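Local coordinates for protein rhodopsin (Todarodes pacificus, PDB 2Z73) that captures light for vision in dim conditions, coupling isomerisation of its bound retinal to G-protein signalling that activates phospholipase C, at residues A[204-207]-A[208-212]; A[320-323]-A[324-328]; A[145-149]-A[150-154]. One frame throughout, in Å; residues are numbered along the deposited sequence.

Contact 1: A[204-207]-A[208-212]. With RET (retinal), chain D.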
ATOM      1  N   MET A 204     -15.458   6.685   4.331  1.00 52.04           N
ATOM      2  CA  MET A 204     -14.055   6.494   4.012  1.00 50.82           C
ATOM      3  C   MET A 204     -13.441   5.485   4.960  1.00 52.04           C
ATOM      4  O   MET A 204     -12.866   4.480   4.530  1.00 54.13           O
ATOM      5  CB  MET A 204     -13.287   7.815   4.102  1.00 52.47           C
ATOM      6  CG  MET A 204     -13.339   8.651   2.830  1.00 53.64           C
ATOM      7  SD  MET A 204     -12.333  10.120   2.932  1.00 52.17           S
ATOM      8  CE  MET A 204     -12.570  10.794   1.301  1.00 53.85           C
ATOM      9  N   PHE A 205     -13.571   5.754   6.255  1.00 51.84           N
ATOM     10  CA  PHE A 205     -13.031   4.879   7.282  1.00 50.50           C
ATOM     11  C   PHE A 205     -13.594   3.464   7.261  1.00 53.41           C
ATOM     12  O   PHE A 205     -12.855   2.490   7.336  1.00 54.79           O
ATOM     13  CB  PHE A 205     -13.285   5.499   8.650  1.00 48.60           C
ATOM     14  CG  PHE A 205     -12.229   6.471   9.076  1.00 46.45           C
ATOM     15  CD1 PHE A 205     -11.116   6.037   9.781  1.00 46.98           C
ATOM     16  CD2 PHE A 205     -12.329   7.809   8.756  1.00 43.37           C
ATOM     17  CE1 PHE A 205     -10.120   6.923  10.160  1.00 45.63           C
ATOM     18  CE2 PHE A 205     -11.340   8.699   9.130  1.00 45.29           C
ATOM     19  CZ  PHE A 205     -10.230   8.252   9.836  1.00 42.50           C
ATOM     20  N   ILE A 206     -14.909   3.345   7.158  1.00 56.31           N
ATOM     21  CA  ILE A 206     -15.537   2.031   7.161  1.00 57.31           C
ATOM     22  C   ILE A 206     -15.431   1.298   5.823  1.00 57.08           C
ATOM     23  O   ILE A 206     -14.956   0.164   5.773  1.00 56.51           O
ATOM     24  CB  ILE A 206     -17.010   2.156   7.610  1.00 58.23           C
ATOM     25  CG1 ILE A 206     -17.046   2.780   9.006  1.00 59.75           C
ATOM     26  CG2 ILE A 206     -17.668   0.794   7.660  1.00 56.86           C
ATOM     27  CD1 ILE A 206     -18.391   3.332   9.415  1.00 61.38           C
ATOM     28  N   LEU A 207     -15.854   1.939   4.738  1.00 57.45           N
ATOM     29  CA  LEU A 207     -15.788   1.290   3.430  1.00 60.66           C
ATOM     30  C   LEU A 207     -14.380   1.249   2.841  1.00 60.52           C
ATOM     31  O   LEU A 207     -13.928   0.219   2.351  1.00 59.47           O
ATOM     32  CB  LEU A 207     -16.730   1.973   2.438  1.00 62.26           C
ATOM     33  CG  LEU A 207     -18.235   1.781   2.654  1.00 62.71           C
ATOM     34  CD1 LEU A 207     -18.541   0.296   2.818  1.00 59.34           C
ATOM     35  CD2 LEU A 207     -18.686   2.560   3.877  1.00 61.79           C
ATOM     36  N   GLY A 208     -13.684   2.374   2.891  1.00 62.39           N
ATOM     37  CA  GLY A 208     -12.348   2.425   2.339  1.00 63.95           C
ATOM     38  C   GLY A 208     -11.274   1.740   3.157  1.00 65.37           C
ATOM     39  O   GLY A 208     -10.408   1.067   2.603  1.00 67.15           O
ATOM     40  N   PHE A 209     -11.327   1.897   4.475  1.00 65.66           N
ATOM     41  CA  PHE A 209     -10.319   1.317   5.353  1.00 63.95           C
ATOM     42  C   PHE A 209     -10.710  -0.005   6.023  1.00 64.54           C
ATOM     43  O   PHE A 209     -10.171  -1.060   5.676  1.00 65.28           O
ATOM     44  CB  PHE A 209      -9.933   2.363   6.402  1.00 65.10           C
ATOM     45  CG  PHE A 209      -8.708   2.013   7.200  1.00 67.31           C
ATOM     46  CD1 PHE A 209      -7.660   1.297   6.625  1.00 67.50           C
ATOM     47  CD2 PHE A 209      -8.576   2.449   8.515  1.00 66.21           C
ATOM     48  CE1 PHE A 209      -6.501   1.025   7.353  1.00 66.88           C
ATOM     49  CE2 PHE A 209      -7.422   2.181   9.247  1.00 64.11           C
ATOM     50  CZ  PHE A 209      -6.384   1.469   8.663  1.00 65.44           C
ATOM     51  N   PHE A 210     -11.637   0.038   6.977  1.00 62.53           N
ATOM     52  CA  PHE A 210     -12.054  -1.177   7.677  1.00 59.17           C
ATOM     53  C   PHE A 210     -12.448  -2.306   6.731  1.00 56.57           C
ATOM     54  O   PHE A 210     -12.179  -3.475   6.997  1.00 56.90           O
ATOM     55  CB  PHE A 210     -13.228  -0.881   8.618  1.00 59.41           C
ATOM     56  CG  PHE A 210     -12.928   0.175   9.648  1.00 61.92           C
ATOM     57  CD1 PHE A 210     -11.699   0.196  10.302  1.00 61.01           C
ATOM     58  CD2 PHE A 210     -13.882   1.130   9.985  1.00 62.26           C
ATOM     59  CE1 PHE A 210     -11.424   1.152  11.275  1.00 61.53           C
ATOM     60  CE2 PHE A 210     -13.617   2.089  10.959  1.00 61.87           C
ATOM     61  CZ  PHE A 210     -12.384   2.097  11.605  1.00 62.21           C
ATOM     62  N   GLY A 211     -13.087  -1.951   5.626  1.00 55.17           N
ATOM     63  CA  GLY A 211     -13.512  -2.951   4.669  1.00 52.76           C
ATOM     64  C   GLY A 211     -12.439  -3.955   4.308  1.00 52.29           C
ATOM     65  O   GLY A 211     -12.487  -5.095   4.769  1.00 51.84           O
ATOM     66  N   PRO A 212     -11.454  -3.562   3.484  1.00 53.44           N
ATOM     67  CA  PRO A 212     -10.360  -4.441   3.060  1.00 53.77           C
ATOM     68  C   PRO A 212      -9.631  -5.075   4.239  1.00 53.76           C
ATOM     69  O   PRO A 212      -9.046  -6.151   4.124  1.00 52.21           O
ATOM     70  CB  PRO A 212      -9.466  -3.511   2.239  1.00 56.06           C
ATOM     71  CG  PRO A 212      -9.743  -2.150   2.837  1.00 56.09           C
ATOM     72  CD  PRO A 212     -11.236  -2.188   3.003  1.00 53.76           C
TER
HETATM   73  C1  RET D1000      -8.196   6.941   6.204  1.00 54.64           C
HETATM   74  C2  RET D1000      -7.755   5.787   7.149  1.00 56.03           C
HETATM   75  C3  RET D1000      -6.435   5.120   6.800  1.00 59.21           C
HETATM   76  C4  RET D1000      -6.361   4.681   5.328  1.00 58.46           C
HETATM   77  C5  RET D1000      -6.808   5.776   4.358  1.00 58.59           C
HETATM   78  C6  RET D1000      -7.633   6.808   4.730  1.00 57.36           C
HETATM   79  C7  RET D1000      -8.059   7.901   3.761  1.00 56.24           C
HETATM   80  C8  RET D1000      -7.213   8.908   3.269  1.00 54.05           C
HETATM   81  C9  RET D1000      -7.425   9.982   2.289  1.00 52.16           C
HETATM   82  C10 RET D1000      -6.331  10.726   2.082  1.00 49.84           C
HETATM   83  C11 RET D1000      -6.079  11.823   1.173  1.00 47.63           C
HETATM   84  C12 RET D1000      -4.925  12.540   1.019  1.00 49.35           C
HETATM   85  C13 RET D1000      -3.595  12.592   1.743  1.00 46.46           C
HETATM   86  C14 RET D1000      -2.588  13.383   1.264  1.00 41.26           C
HETATM   87  C15 RET D1000      -1.278  13.503   1.915  1.00 39.18           C
HETATM   88  C16 RET D1000      -9.723   7.016   6.188  1.00 52.61           C
HETATM   89  C17 RET D1000      -7.715   8.257   6.897  1.00 51.45           C
HETATM   90  C18 RET D1000      -6.208   5.533   2.998  1.00 58.95           C
HETATM   91  C19 RET D1000      -8.762  10.142   1.593  1.00 49.13           C
HETATM   92  C20 RET D1000      -3.460  11.727   3.015  1.00 45.59           C
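The retinal-pocket side of the fifth transmembrane helix (195-224) is built here by Met204, Phe205 and Phe209, within a pi-type turn spanning 204-210. Phe205 lays a face of its ring against the ligand, with C16 of the retinal 3.6 Å above the ring plane and over its centre. Phe209 lays a ring face on the ionone ring itself, over C3, and its CD2 comes within 3.7 Å of C2 of the retinal. Its CG is anti to the backbone N (chi1 -168°), which brings the ring against the retinal. Met204 reaches along the polyene with an extended chain, and its SD lies 3.8 Å from the methyl C19 of the retinal. On the surface of the helix, which may face lipid, CG1 of Ile206 meets the edge of the Phe210 ring, 3.7 Å from its CD2. The backbone widens: Phe210 N bonds Phe205 O at 2.8 Å, five residues back, and Gly211 N likewise bonds Ile206 O. Phe120 of helix 104-138 packs on Met204, and Phe270 of helix 246-286 on Phe209. A bulge leading into Pro212 is typical of the fifth helix in class A receptors.

Contact 2: A[320-323]-A[324-328]; sequences PKFR and EAISQ. With BOG (octyl beta-D-glucopyranoside), chain C.
Ile326 sits one helical turn after Phe322 and covers a face of its ring. The methyl CD1 of Ile326 makes a CH-pi contact, 3.9 Å from the ring centroid of Phe322 and 29° off the ring normal. CE2 of Phe322 is the ring atom nearest to CD1 of Ile326, at 3.5 Å. CG1 of Ile326 also stands above the centre of the ring, so the whole ethyl branch takes part. Ile326 holds CG1 beside its backbone N and anti to its carbonyl carbon (chi1 -64°), and the branch leans back over the preceding turn.

The backbone beneath is regular. Ala325 N bonds Lys321 O at 3.0 Å in a nearly straight bond (172°). Ile326 N bonds Phe322 O, and Ser327 N bonds Arg323 O. This is the amphipathic eighth helix of class A receptors, residues 320-329, which follows the seventh transmembrane helix on the cytoplasmic side. Phe322 is the phenylalanine that closes the family's NPxxY(x)5,6F motif.

Farther out, Leu58 of helix 31-61 touches Phe322, Ala325 and Ile326, and the ring of Phe59 meets that of Phe322. The buried Arg323 turns the other way, its chain bent at chi3, and its guanidinium is gripped from several directions: NH1 bonds Ser316 O, NH2 bonds Cys337 O, and NE forms a salt bridge with Glu343, an acid that would probably balance the buried charge. Lys321 runs out straight to the detergent octyl glucoside, where its NZ makes a weak hydrogen bond of 3.1 Å to O3 of the sugar, with Glu351 and Asp347 forming only long, weak ion pairs with that amine.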
ATOM      1  N   PRO A 320      12.732 -13.666  -3.163  1.00 53.09           N
ATOM      2  CA  PRO A 320      13.725 -14.400  -3.958  1.00 53.92           C
ATOM      3  C   PRO A 320      13.712 -14.159  -5.469  1.00 55.00           C
ATOM      4  O   PRO A 320      14.680 -13.628  -6.014  1.00 55.89           O
ATOM      5  CB  PRO A 320      13.452 -15.859  -3.593  1.00 53.46           C
ATOM      6  CG  PRO A 320      11.995 -15.865  -3.298  1.00 52.40           C
ATOM      7  CD  PRO A 320      11.828 -14.605  -2.476  1.00 53.56           C
ATOM      8  N   LYS A 321      12.638 -14.541  -6.153  1.00 54.54           N
ATOM      9  CA  LYS A 321      12.593 -14.328  -7.595  1.00 55.63           C
ATOM     10  C   LYS A 321      12.861 -12.875  -7.941  1.00 54.82           C
ATOM     11  O   LYS A 321      13.627 -12.582  -8.855  1.00 56.16           O
ATOM     12  CB  LYS A 321      11.241 -14.754  -8.178  1.00 57.76           C
ATOM     13  CG  LYS A 321      11.135 -16.248  -8.455  1.00 60.52           C
ATOM     14  CD  LYS A 321       9.777 -16.616  -9.031  1.00 63.23           C
ATOM     15  CE  LYS A 321       9.685 -18.108  -9.300  1.00 67.27           C
ATOM     16  NZ  LYS A 321       8.354 -18.505  -9.838  1.00 71.14           N
ATOM     17  N   PHE A 322      12.244 -11.965  -7.195  1.00 54.31           N
ATOM     18  CA  PHE A 322      12.422 -10.539  -7.437  1.00 52.40           C
ATOM     19  C   PHE A 322      13.866 -10.134  -7.200  1.00 53.42           C
ATOM     20  O   PHE A 322      14.444  -9.369  -7.975  1.00 53.68           O
ATOM     21  CB  PHE A 322      11.510  -9.730  -6.521  1.00 49.72           C
ATOM     22  CG  PHE A 322      11.624  -8.246  -6.709  1.00 48.85           C
ATOM     23  CD1 PHE A 322      11.348  -7.664  -7.940  1.00 47.69           C
ATOM     24  CD2 PHE A 322      11.995  -7.428  -5.652  1.00 46.26           C
ATOM     25  CE1 PHE A 322      11.438  -6.289  -8.110  1.00 46.53           C
ATOM     26  CE2 PHE A 322      12.085  -6.052  -5.811  1.00 49.13           C
ATOM     27  CZ  PHE A 322      11.806  -5.481  -7.044  1.00 47.50           C
ATOM     28  N   ARG A 323      14.454 -10.645  -6.128  1.00 53.48           N
ATOM     29  CA  ARG A 323      15.840 -10.330  -5.817  1.00 54.78           C
ATOM     30  C   ARG A 323      16.749 -10.881  -6.902  1.00 54.79           C
ATOM     31  O   ARG A 323      17.807 -10.317  -7.195  1.00 55.92           O
ATOM     32  CB  ARG A 323      16.230 -10.931  -4.459  1.00 55.98           C
ATOM     33  CG  ARG A 323      15.775 -10.109  -3.264  1.00 51.77           C
ATOM     34  CD  ARG A 323      15.945 -10.881  -1.972  1.00 53.18           C
ATOM     35  NE  ARG A 323      17.307 -11.373  -1.764  1.00 53.62           N
ATOM     36  CZ  ARG A 323      18.344 -10.621  -1.403  1.00 53.81           C
ATOM     37  NH1 ARG A 323      18.195  -9.316  -1.198  1.00 49.72           N
ATOM     38  NH2 ARG A 323      19.534 -11.179  -1.236  1.00 55.46           N
ATOM     39  N   GLU A 324      16.329 -11.986  -7.499  1.00 54.37           N
ATOM     40  CA  GLU A 324      17.103 -12.618  -8.561  1.00 55.34           C
ATOM     41  C   GLU A 324      17.172 -11.597  -9.694  1.00 54.85           C
ATOM     42  O   GLU A 324      18.240 -11.114 -10.066  1.00 54.55           O
ATOM     43  CB  GLU A 324      16.378 -13.886  -9.023  1.00 56.24           C
ATOM     44  CG  GLU A 324      17.250 -14.983  -9.597  1.00 59.84           C
ATOM     45  CD  GLU A 324      16.426 -16.051 -10.297  1.00 62.68           C
ATOM     46  OE1 GLU A 324      16.971 -17.133 -10.601  1.00 63.39           O
ATOM     47  OE2 GLU A 324      15.223 -15.796 -10.551  1.00 65.30           O
ATOM     48  N   ALA A 325      16.002 -11.256 -10.217  1.00 53.64           N
ATOM     49  CA  ALA A 325      15.878 -10.294 -11.302  1.00 52.52           C
ATOM     50  C   ALA A 325      16.702  -9.029 -11.073  1.00 50.78           C
ATOM     51  O   ALA A 325      17.377  -8.549 -11.978  1.00 52.25           O
ATOM     52  CB  ALA A 325      14.396  -9.933 -11.498  1.00 51.31           C
ATOM     53  N   ILE A 326      16.648  -8.475  -9.872  1.00 51.84           N
ATOM     54  CA  ILE A 326      17.410  -7.263  -9.607  1.00 53.46           C
ATOM     55  C   ILE A 326      18.890  -7.516  -9.853  1.00 56.13           C
ATOM     56  O   ILE A 326      19.547  -6.764 -10.568  1.00 55.24           O
ATOM     57  CB  ILE A 326      17.197  -6.753  -8.147  1.00 51.70           C
ATOM     58  CG1 ILE A 326      15.737  -6.352  -7.944  1.00 49.95           C
ATOM     59  CG2 ILE A 326      18.078  -5.533  -7.876  1.00 48.07           C
ATOM     60  CD1 ILE A 326      15.465  -5.716  -6.605  1.00 49.16           C
ATOM     61  N   SER A 327      19.406  -8.592  -9.270  1.00 59.99           N
ATOM     62  CA  SER A 327      20.821  -8.935  -9.419  1.00 61.96           C
ATOM     63  C   SER A 327      21.218  -9.042 -10.886  1.00 62.11           C
ATOM     64  O   SER A 327      22.366  -8.781 -11.252  1.00 60.76           O
ATOM     65  CB  SER A 327      21.117 -10.260  -8.711  1.00 62.16           C
ATOM     66  OG  SER A 327      20.495 -11.346  -9.374  1.00 61.77           O
ATOM     67  N   GLN A 328      20.249  -9.420 -11.716  1.00 63.64           N
ATOM     68  CA  GLN A 328      20.453  -9.584 -13.153  1.00 62.55           C
ATOM     69  C   GLN A 328      20.227  -8.317 -13.978  1.00 62.28           C
ATOM     70  O   GLN A 328      20.595  -8.281 -15.145  1.00 65.56           O
ATOM     71  CB  GLN A 328      19.527 -10.683 -13.690  1.00 62.30           C
ATOM     72  CG  GLN A 328      19.918 -12.103 -13.310  1.00 64.68           C
ATOM     73  CD  GLN A 328      18.746 -13.069 -13.371  1.00 66.12           C
ATOM     74  OE1 GLN A 328      18.921 -14.244 -13.672  1.00 68.03           O
ATOM     75  NE2 GLN A 328      17.545 -12.580 -13.063  1.00 68.37           N
TER
HETATM   76  C1  BOG C1005       3.759 -17.910  -7.557  1.00100.97           C
HETATM   77  O1  BOG C1005       3.141 -17.250  -6.538  1.00 93.99           O
HETATM   78  C2  BOG C1005       5.022 -18.364  -6.871  1.00103.78           C
HETATM   79  O2  BOG C1005       5.851 -17.245  -6.372  1.00105.33           O
HETATM   80  C3  BOG C1005       5.681 -19.091  -7.953  1.00105.97           C
HETATM   81  O3  BOG C1005       6.834 -19.528  -7.330  1.00105.83           O
HETATM   82  C4  BOG C1005       4.750 -20.267  -8.461  1.00106.64           C
HETATM   83  O4  BOG C1005       5.372 -20.969  -9.491  1.00107.27           O
HETATM   84  C5  BOG C1005       3.526 -19.771  -9.108  1.00106.27           C
HETATM   85  O5  BOG C1005       2.905 -19.058  -8.045  1.00103.92           O
HETATM   86  C6  BOG C1005       2.582 -20.946  -9.605  1.00107.22           C
HETATM   87  O6  BOG C1005       1.346 -20.351 -10.275  1.00106.49           O
HETATM   88  C1' BOG C1005       2.628 -16.150  -7.235  1.00 83.53           C
HETATM   89  C2' BOG C1005       1.688 -15.628  -6.268  1.00 77.28           C
HETATM   90  C3' BOG C1005       2.158 -14.222  -6.112  1.00 71.90           C
HETATM   91  C4' BOG C1005       1.927 -14.021  -4.724  1.00 67.89           C
HETATM   92  C5' BOG C1005       2.038 -12.552  -4.556  1.00 61.85           C
HETATM   93  C6' BOG C1005       2.473 -12.462  -3.198  1.00 59.91           C
HETATM   94  C7' BOG C1005       2.657 -11.007  -3.050  1.00 60.11           C
HETATM   95  C8' BOG C1005       3.653 -10.954  -2.028  1.00 54.52           C

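Contact 3: A[145-149]-A[150-154]; sequences KKMSH and RRAFI. With BOG (octyl beta-D-glucopyranoside), chain C.
Ser148 and Arg151 form a helix N-cap on the cytoplasmic surface, where the loop after helix 104-138 enters the fourth transmembrane helix, 149-167. Ser148 is the N-cap residue. Its OG accepts from Arg151 N at 3.2 Å, with an N-H...O angle of 155°. The hydroxyl lies between the backbone N and the carbonyl carbon (chi1 67°), which turns it toward the first turn. The capping bond thus satisfies an N-H that has no earlier helical carbonyl to use. Replacing Ser148 with an alanine would probably leave Arg151 N without its capping acceptor and make the start of the helix less well defined.

Regular helix bonds begin at the same place. Ala152 N bonds Ser148 O at 2.8 Å, and Phe153 N bonds His149 O. Met147, just before the cap, bends at chi2 and chi3 and folds back over the first turn. Its SD comes 3.7 Å from CB of Arg151, and its CG packs on CB of Ala152. Phe72 and Asp132 also touch Met147, and Met71 touches both His149 and Ala152. The residues flanking the cap thus pack on helix 70-87 and, through Met147, on helix 104-138.

Basic side chains crowd this end. Lys145 NZ and Arg151 NH2 stand 4.9 Å apart without contact, and these like charges would probably repel weakly. Lys146 points elsewhere: its NZ forms a salt bridge with Glu256, and its CG passes 3.4 Å from O6 of the octyl glucoside. Arg150 curls back over His149, with the guanidinium and imidazole planes 65° apart. CB of His149 sits 3.4 Å above the guanidinium plane of Arg150, offset toward its rim and nearest to NH2.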
ATOM      1  N   LYS A 145      -6.118 -23.576  -4.954  1.00 78.44           N
ATOM      2  CA  LYS A 145      -6.467 -22.934  -6.216  1.00 79.55           C
ATOM      3  C   LYS A 145      -5.530 -21.770  -6.533  1.00 79.61           C
ATOM      4  O   LYS A 145      -5.324 -20.882  -5.704  1.00 79.84           O
ATOM      5  CB  LYS A 145      -7.913 -22.430  -6.152  1.00 81.58           C
ATOM      6  CG  LYS A 145      -8.753 -22.672  -7.402  1.00 82.46           C
ATOM      7  CD  LYS A 145      -8.276 -21.852  -8.586  1.00 84.71           C
ATOM      8  CE  LYS A 145      -9.280 -21.903  -9.737  1.00 87.18           C
ATOM      9  NZ  LYS A 145      -9.539 -23.284 -10.239  1.00 88.19           N
ATOM     10  N   LYS A 146      -4.965 -21.786  -7.737  1.00 78.66           N
ATOM     11  CA  LYS A 146      -4.063 -20.732  -8.178  1.00 77.13           C
ATOM     12  C   LYS A 146      -4.850 -19.625  -8.874  1.00 75.71           C
ATOM     13  O   LYS A 146      -5.935 -19.859  -9.405  1.00 73.08           O
ATOM     14  CB  LYS A 146      -3.018 -21.290  -9.146  1.00 77.82           C
ATOM     15  CG  LYS A 146      -1.582 -21.099  -8.687  1.00 78.56           C
ATOM     16  CD  LYS A 146      -1.280 -21.938  -7.457  1.00 77.86           C
ATOM     17  CE  LYS A 146       0.151 -21.745  -7.004  1.00 77.75           C
ATOM     18  NZ  LYS A 146       0.499 -22.661  -5.885  1.00 77.64           N
ATOM     19  N   MET A 147      -4.287 -18.421  -8.874  1.00 74.43           N
ATOM     20  CA  MET A 147      -4.932 -17.273  -9.492  1.00 72.81           C
ATOM     21  C   MET A 147      -4.917 -17.355 -11.019  1.00 72.58           C
ATOM     22  O   MET A 147      -3.926 -17.772 -11.621  1.00 70.56           O
ATOM     23  CB  MET A 147      -4.244 -15.986  -9.035  1.00 70.58           C
ATOM     24  CG  MET A 147      -4.938 -14.712  -9.472  1.00 68.13           C
ATOM     25  SD  MET A 147      -6.663 -14.668  -8.956  1.00 67.38           S
ATOM     26  CE  MET A 147      -6.485 -14.191  -7.228  1.00 67.30           C
ATOM     27  N   SER A 148      -6.025 -16.956 -11.636  1.00 72.51           N
ATOM     28  CA  SER A 148      -6.135 -16.970 -13.086  1.00 73.33           C
ATOM     29  C   SER A 148      -6.236 -15.536 -13.602  1.00 75.38           C
ATOM     30  O   SER A 148      -6.738 -14.654 -12.906  1.00 73.55           O
ATOM     31  CB  SER A 148      -7.373 -17.758 -13.521  1.00 71.39           C
ATOM     32  OG  SER A 148      -8.567 -17.094 -13.138  1.00 70.27           O
ATOM     33  N   HIS A 149      -5.749 -15.312 -14.821  1.00 77.85           N
ATOM     34  CA  HIS A 149      -5.796 -13.990 -15.429  1.00 79.24           C
ATOM     35  C   HIS A 149      -7.217 -13.447 -15.395  1.00 78.52           C
ATOM     36  O   HIS A 149      -7.435 -12.283 -15.052  1.00 79.85           O
ATOM     37  CB  HIS A 149      -5.289 -14.051 -16.871  1.00 81.97           C
ATOM     38  CG  HIS A 149      -3.815 -14.289 -16.982  1.00 86.02           C
ATOM     39  ND1 HIS A 149      -2.879 -13.342 -16.628  1.00 87.78           N
ATOM     40  CD2 HIS A 149      -3.115 -15.374 -17.393  1.00 88.28           C
ATOM     41  CE1 HIS A 149      -1.666 -13.833 -16.815  1.00 89.33           C
ATOM     42  NE2 HIS A 149      -1.781 -15.065 -17.278  1.00 88.50           N
ATOM     43  N   ARG A 150      -8.185 -14.287 -15.750  1.00 77.10           N
ATOM     44  CA  ARG A 150      -9.578 -13.870 -15.736  1.00 76.11           C
ATOM     45  C   ARG A 150      -9.890 -13.287 -14.371  1.00 74.39           C
ATOM     46  O   ARG A 150     -10.134 -12.090 -14.240  1.00 74.35           O
ATOM     47  CB  ARG A 150     -10.503 -15.060 -16.012  1.00 79.27           C
ATOM     48  CG  ARG A 150     -10.763 -15.324 -17.492  1.00 83.97           C
ATOM     49  CD  ARG A 150      -9.467 -15.497 -18.270  1.00 86.84           C
ATOM     50  NE  ARG A 150      -8.648 -16.569 -17.717  1.00 89.83           N
ATOM     51  CZ  ARG A 150      -7.415 -16.848 -18.124  1.00 92.08           C
ATOM     52  NH1 ARG A 150      -6.740 -17.845 -17.564  1.00 92.48           N
ATOM     53  NH2 ARG A 150      -6.856 -16.129 -19.086  1.00 93.53           N
ATOM     54  N   ARG A 151      -9.864 -14.141 -13.353  1.00 72.48           N
ATOM     55  CA  ARG A 151     -10.138 -13.704 -11.993  1.00 71.44           C
ATOM     56  C   ARG A 151      -9.357 -12.439 -11.642  1.00 68.86           C
ATOM     57  O   ARG A 151      -9.947 -11.392 -11.358  1.00 67.99           O
ATOM     58  CB  ARG A 151      -9.806 -14.818 -10.994  1.00 73.61           C
ATOM     59  CG  ARG A 151     -11.026 -15.561 -10.456  1.00 76.57           C
ATOM     60  CD  ARG A 151     -11.793 -16.286 -11.561  1.00 81.84           C
ATOM     61  NE  ARG A 151     -11.221 -17.595 -11.874  1.00 84.26           N
ATOM     62  CZ  ARG A 151     -11.671 -18.395 -12.837  1.00 83.20           C
ATOM     63  NH1 ARG A 151     -12.696 -18.018 -13.590  1.00 81.02           N
ATOM     64  NH2 ARG A 151     -11.102 -19.577 -13.038  1.00 82.01           N
ATOM     65  N   ALA A 152      -8.033 -12.540 -11.668  1.00 65.90           N
ATOM     66  CA  ALA A 152      -7.172 -11.411 -11.338  1.00 64.72           C
ATOM     67  C   ALA A 152      -7.646 -10.119 -11.997  1.00 65.54           C
ATOM     68  O   ALA A 152      -7.873  -9.112 -11.320  1.00 65.29           O
ATOM     69  CB  ALA A 152      -5.745 -11.712 -11.758  1.00 63.61           C
ATOM     70  N   PHE A 153      -7.797 -10.150 -13.319  1.00 65.36           N
ATOM     71  CA  PHE A 153      -8.242  -8.977 -14.055  1.00 64.96           C
ATOM     72  C   PHE A 153      -9.546  -8.402 -13.494  1.00 63.20           C
ATOM     73  O   PHE A 153      -9.667  -7.191 -13.319  1.00 64.57           O
ATOM     74  CB  PHE A 153      -8.408  -9.319 -15.539  1.00 68.25           C
ATOM     75  CG  PHE A 153      -8.910  -8.176 -16.377  1.00 70.42           C
ATOM     76  CD1 PHE A 153      -8.236  -6.961 -16.394  1.00 72.70           C
ATOM     77  CD2 PHE A 153     -10.068  -8.310 -17.135  1.00 72.54           C
ATOM     78  CE1 PHE A 153      -8.714  -5.887 -17.156  1.00 73.44           C
ATOM     79  CE2 PHE A 153     -10.551  -7.247 -17.899  1.00 73.68           C
ATOM     80  CZ  PHE A 153      -9.872  -6.031 -17.907  1.00 72.25           C
ATOM     81  N   ILE A 154     -10.519  -9.261 -13.207  1.00 61.44           N
ATOM     82  CA  ILE A 154     -11.793  -8.793 -12.664  1.00 58.77           C
ATOM     83  C   ILE A 154     -11.560  -8.196 -11.279  1.00 57.95           C
ATOM     84  O   ILE A 154     -12.115  -7.160 -10.935  1.00 58.68           O
ATOM     85  CB  ILE A 154     -12.814  -9.950 -12.543  1.00 57.93           C
ATOM     86  CG1 ILE A 154     -12.954 -10.662 -13.888  1.00 55.27           C
ATOM     87  CG2 ILE A 154     -14.167  -9.410 -12.115  1.00 53.58           C
ATOM     88  CD1 ILE A 154     -13.637 -12.012 -13.789  1.00 56.37           C
TER
HETATM   89  C1  BOG C1005       3.759 -17.910  -7.557  1.00100.97           C
HETATM   90  O1  BOG C1005       3.141 -17.250  -6.538  1.00 93.99           O
HETATM   91  C2  BOG C1005       5.022 -18.364  -6.871  1.00103.78           C
HETATM   92  O2  BOG C1005       5.851 -17.245  -6.372  1.00105.33           O
HETATM   93  C3  BOG C1005       5.681 -19.091  -7.953  1.00105.97           C
HETATM   94  O3  BOG C1005       6.834 -19.528  -7.330  1.00105.83           O
HETATM   95  C4  BOG C1005       4.750 -20.267  -8.461  1.00106.64           C
HETATM   96  O4  BOG C1005       5.372 -20.969  -9.491  1.00107.27           O
HETATM   97  C5  BOG C1005       3.526 -19.771  -9.108  1.00106.27           C
HETATM   98  O5  BOG C1005       2.905 -19.058  -8.045  1.00103.92           O
HETATM   99  C6  BOG C1005       2.582 -20.946  -9.605  1.00107.22           C
HETATM  100  O6  BOG C1005       1.346 -20.351 -10.275  1.00106.49           O
HETATM  101  C1' BOG C1005       2.628 -16.150  -7.235  1.00 83.53           C
HETATM  102  C2' BOG C1005       1.688 -15.628  -6.268  1.00 77.28           C
HETATM  103  C3' BOG C1005       2.158 -14.222  -6.112  1.00 71.90           C
HETATM  104  C4' BOG C1005       1.927 -14.021  -4.724  1.00 67.89           C
HETATM  105  C5' BOG C1005       2.038 -12.552  -4.556  1.00 61.85           C
HETATM  106  C6' BOG C1005       2.473 -12.462  -3.198  1.00 59.91           C
HETATM  107  C7' BOG C1005       2.657 -11.007  -3.050  1.00 60.11           C
HETATM  108  C8' BOG C1005       3.653 -10.954  -2.028  1.00 54.52           C

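The three contacts come in the chain order 3, 1, 2, and none touches another. Each is local to a different helix: contact 3 starts helix 149-167, contact 1 lies in the middle of helix 195-224, and contact 2 is in helix 320-329. The centres of contacts 1 and 2 are about 34 Å apart, on opposite sides of the chain's centre. The centre of contact 3 is about 24 Å from the centres of both. Contacts 2 and 3 have their nearest atoms about 9 Å apart, and both meet one octyl glucoside molecule. Light is sensed at contact 1, in the retinal pocket within the membrane, while contacts 2 and 3 lie at the cytoplasmic side, where the G protein is engaged.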